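Local coordinates for fibronectin-binding protein (Streptococcus pyogenes, PDB 5A0L), which is a surface adhesin whose N-terminal domain carries an internal thioester that mediates covalent binding to the host, at residues Y68-G73 against N191-E196. Residues are numbered along the deposited sequence; the frame is centred on the assembly and turned at random.
Sequences YKKIDG and NIFKSE
Lys69 pairs with Lys194 and Ile71 with Ile192 as antiparallel hydrogen-bonded pairs, each joined by two backbone bonds. The N-to-C directions of the two short strand segments, 68-72 and 191-195, make an angle of 151°, antiparallel with a marked twist. Ile71 N donates to Ile192 O at 2.8 Å. Of the non-hydrogen-bonded pairs, Lys70 with Phe193 lies between the bonded ones, and Tyr68 with Ser195 and Asp72 with Asn191 lie at the two ends. The CA of Tyr68 comes 3.2 Å from Lys194 O in a CA-H...O contact.

Tyr68, Lys70, Phe193 and Ser195 share one face of the sheet. The Tyr68 side chain crosses that of Phe193 at about a right angle, with Tyr68 CD1 3.7 Å from Phe193 CB. Phe193 O sits at the edge of the Tyr68 ring, near its plane. Tyr68 CE1 lies 3.6 Å from Ser195 CB. Lys70 runs alongside Phe193, with Lys70 CD 3.6 Å from Phe193 CZ. The lysine chain leaves with CG anti to the backbone N (chi1 -175°), which lays CB, CG and CD along the ring. It then bends at chi3 and chi4, and NZ bonds to Val209 O. These strands belong to a closed antiparallel barrel, in which 66-72 is joined to 191-195 and 191-195 to 203-205. The chain between the two segments is about half helical, with no strand. Trp19 from strand 19-23 meets Phe193 edge-to-face.

Lys69, Ile71, Ile192 and Lys194 occupy the other face, where Tyr81 of helix 75-81 touches both isoleucines and Lys194. Ile71 CD1 reaches Lys194 CB at 3.9 Å. Lys194 extends beyond CG to a hydrogen bond with Tyr17 OH, near a bound zinc ion. At the far end, Asn191 ND2 gives a weak bond to Ile71 O, 3.5 Å long, while Asn191 OD1 accepts from Val209 N.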
loop_
_atom_site.group_PDB
_atom_site.type_symbol
_atom_site.label_atom_id
_atom_site.label_comp_id
_atom_site.label_asym_id
_atom_site.label_seq_id
_atom_site.Cartn_x
_atom_site.Cartn_y
_atom_site.Cartn_z
ATOM N N TYR A 68 -13.363 3.227 8.762
ATOM C CA TYR A 68 -12.382 2.266 9.168
ATOM C C TYR A 68 -12.060 2.372 10.653
ATOM O O TYR A 68 -12.055 3.456 11.243
ATOM C CB TYR A 68 -11.089 2.552 8.368
ATOM C CG TYR A 68 -11.161 2.187 6.935
ATOM C CD1 TYR A 68 -10.785 0.911 6.520
ATOM C CD2 TYR A 68 -11.583 3.110 5.954
ATOM C CE1 TYR A 68 -10.874 0.510 5.239
ATOM C CE2 TYR A 68 -11.700 2.695 4.632
ATOM C CZ TYR A 68 -11.336 1.367 4.278
ATOM O OH TYR A 68 -11.375 0.952 2.954
ATOM N N LYS A 69 -11.698 1.204 11.211
ATOM C CA LYS A 69 -11.127 1.096 12.550
ATOM C C LYS A 69 -9.610 0.904 12.445
ATOM O O LYS A 69 -9.170 0.048 11.676
ATOM C CB LYS A 69 -11.772 -0.112 13.271
ATOM C CG LYS A 69 -11.160 -0.455 14.609
ATOM C CD LYS A 69 -11.814 -1.706 15.197
ATOM C CE LYS A 69 -13.017 -1.424 15.990
ATOM N NZ LYS A 69 -13.194 -2.677 16.774
ATOM N N LYS A 70 -8.865 1.687 13.237
ATOM C CA LYS A 70 -7.390 1.618 13.181
ATOM C C LYS A 70 -6.872 0.588 14.192
ATOM O O LYS A 70 -7.215 0.662 15.368
ATOM C CB LYS A 70 -6.824 2.988 13.463
ATOM C CG LYS A 70 -5.306 3.064 13.299
ATOM C CD LYS A 70 -4.751 4.450 13.441
ATOM C CE LYS A 70 -4.742 4.974 14.843
ATOM N NZ LYS A 70 -3.613 4.415 15.628
ATOM N N ILE A 71 -6.001 -0.295 13.700
ATOM C CA ILE A 71 -5.403 -1.425 14.464
ATOM C C ILE A 71 -3.889 -1.332 14.306
ATOM O O ILE A 71 -3.388 -0.951 13.252
ATOM C CB ILE A 71 -5.920 -2.792 13.890
ATOM C CG1 ILE A 71 -7.462 -2.806 14.061
ATOM C CG2 ILE A 71 -5.338 -4.046 14.556
ATOM C CD1 ILE A 71 -8.148 -3.950 13.397
ATOM N N ASP A 72 -3.153 -1.680 15.358
ATOM C CA ASP A 72 -1.687 -1.701 15.208
ATOM C C ASP A 72 -1.268 -2.867 14.308
ATOM O O ASP A 72 -1.787 -3.987 14.417
ATOM C CB ASP A 72 -0.981 -1.778 16.570
ATOM C CG ASP A 72 -0.745 -0.369 17.229
ATOM O OD1 ASP A 72 -1.164 0.718 16.728
ATOM O OD2 ASP A 72 -0.102 -0.357 18.280
ATOM N N GLY A 73 -0.365 -2.603 13.375
ATOM C CA GLY A 73 0.180 -3.654 12.569
ATOM C C GLY A 73 1.057 -4.590 13.379
ATOM O O GLY A 73 1.738 -4.157 14.308
ATOM N N ASN A 191 0.059 0.474 10.565
ATOM C CA ASN A 191 -1.317 0.282 11.014
ATOM C C ASN A 191 -2.132 -0.373 9.924
ATOM O O ASN A 191 -1.944 -0.100 8.736
ATOM C CB ASN A 191 -1.928 1.625 11.425
ATOM C CG ASN A 191 -1.190 2.258 12.574
ATOM O OD1 ASN A 191 -0.138 2.915 12.381
ATOM N ND2 ASN A 191 -1.677 2.006 13.769
ATOM N N ILE A 192 -3.067 -1.218 10.386
ATOM C CA ILE A 192 -4.106 -1.773 9.532
ATOM C C ILE A 192 -5.392 -0.984 9.828
ATOM O O ILE A 192 -5.692 -0.669 10.956
ATOM C CB ILE A 192 -4.328 -3.291 9.802
ATOM C CG1 ILE A 192 -3.117 -4.082 9.272
ATOM C CG2 ILE A 192 -5.658 -3.791 9.228
ATOM C CD1 ILE A 192 -3.079 -4.224 7.766
ATOM N N PHE A 193 -6.102 -0.697 8.740
ATOM C CA PHE A 193 -7.420 -0.059 8.811
ATOM C C PHE A 193 -8.448 -1.108 8.374
ATOM O O PHE A 193 -8.463 -1.538 7.227
ATOM C CB PHE A 193 -7.428 1.199 7.954
ATOM C CG PHE A 193 -6.599 2.306 8.570
ATOM C CD1 PHE A 193 -5.223 2.335 8.377
ATOM C CD2 PHE A 193 -7.157 3.241 9.424
ATOM C CE1 PHE A 193 -4.465 3.294 8.993
ATOM C CE2 PHE A 193 -6.392 4.221 10.014
ATOM C CZ PHE A 193 -5.021 4.227 9.814
ATOM N N LYS A 194 -9.292 -1.487 9.349
ATOM C CA LYS A 194 -10.308 -2.520 9.158
ATOM C C LYS A 194 -11.595 -1.840 8.644
ATOM O O LYS A 194 -12.150 -0.948 9.321
ATOM C CB LYS A 194 -10.602 -3.206 10.485
ATOM C CG LYS A 194 -11.697 -4.247 10.412
ATOM C CD LYS A 194 -12.089 -4.814 11.752
ATOM C CE LYS A 194 -13.221 -5.903 11.656
ATOM N NZ LYS A 194 -13.748 -6.076 13.008
ATOM N N SER A 195 -12.002 -2.216 7.442
ATOM C CA SER A 195 -13.156 -1.607 6.810
ATOM C C SER A 195 -14.462 -1.908 7.540
ATOM O O SER A 195 -14.760 -3.063 7.852
ATOM C CB SER A 195 -13.292 -2.097 5.395
ATOM O OG SER A 195 -14.322 -1.396 4.713
ATOM N N GLU A 196 -15.289 -0.875 7.739
ATOM C CA GLU A 196 -16.625 -1.033 8.316
ATOM C C GLU A 196 -17.528 -1.783 7.348
ATOM O O GLU A 196 -18.457 -2.480 7.790
ATOM C CB GLU A 196 -17.191 0.365 8.634
ATOM C CG GLU A 196 -18.640 0.469 9.114
ATOM C CD GLU A 196 -19.741 0.345 8.036
ATOM O OE1 GLU A 196 -19.579 0.657 6.816
ATOM O OE2 GLU A 196 -20.847 0.026 8.494
#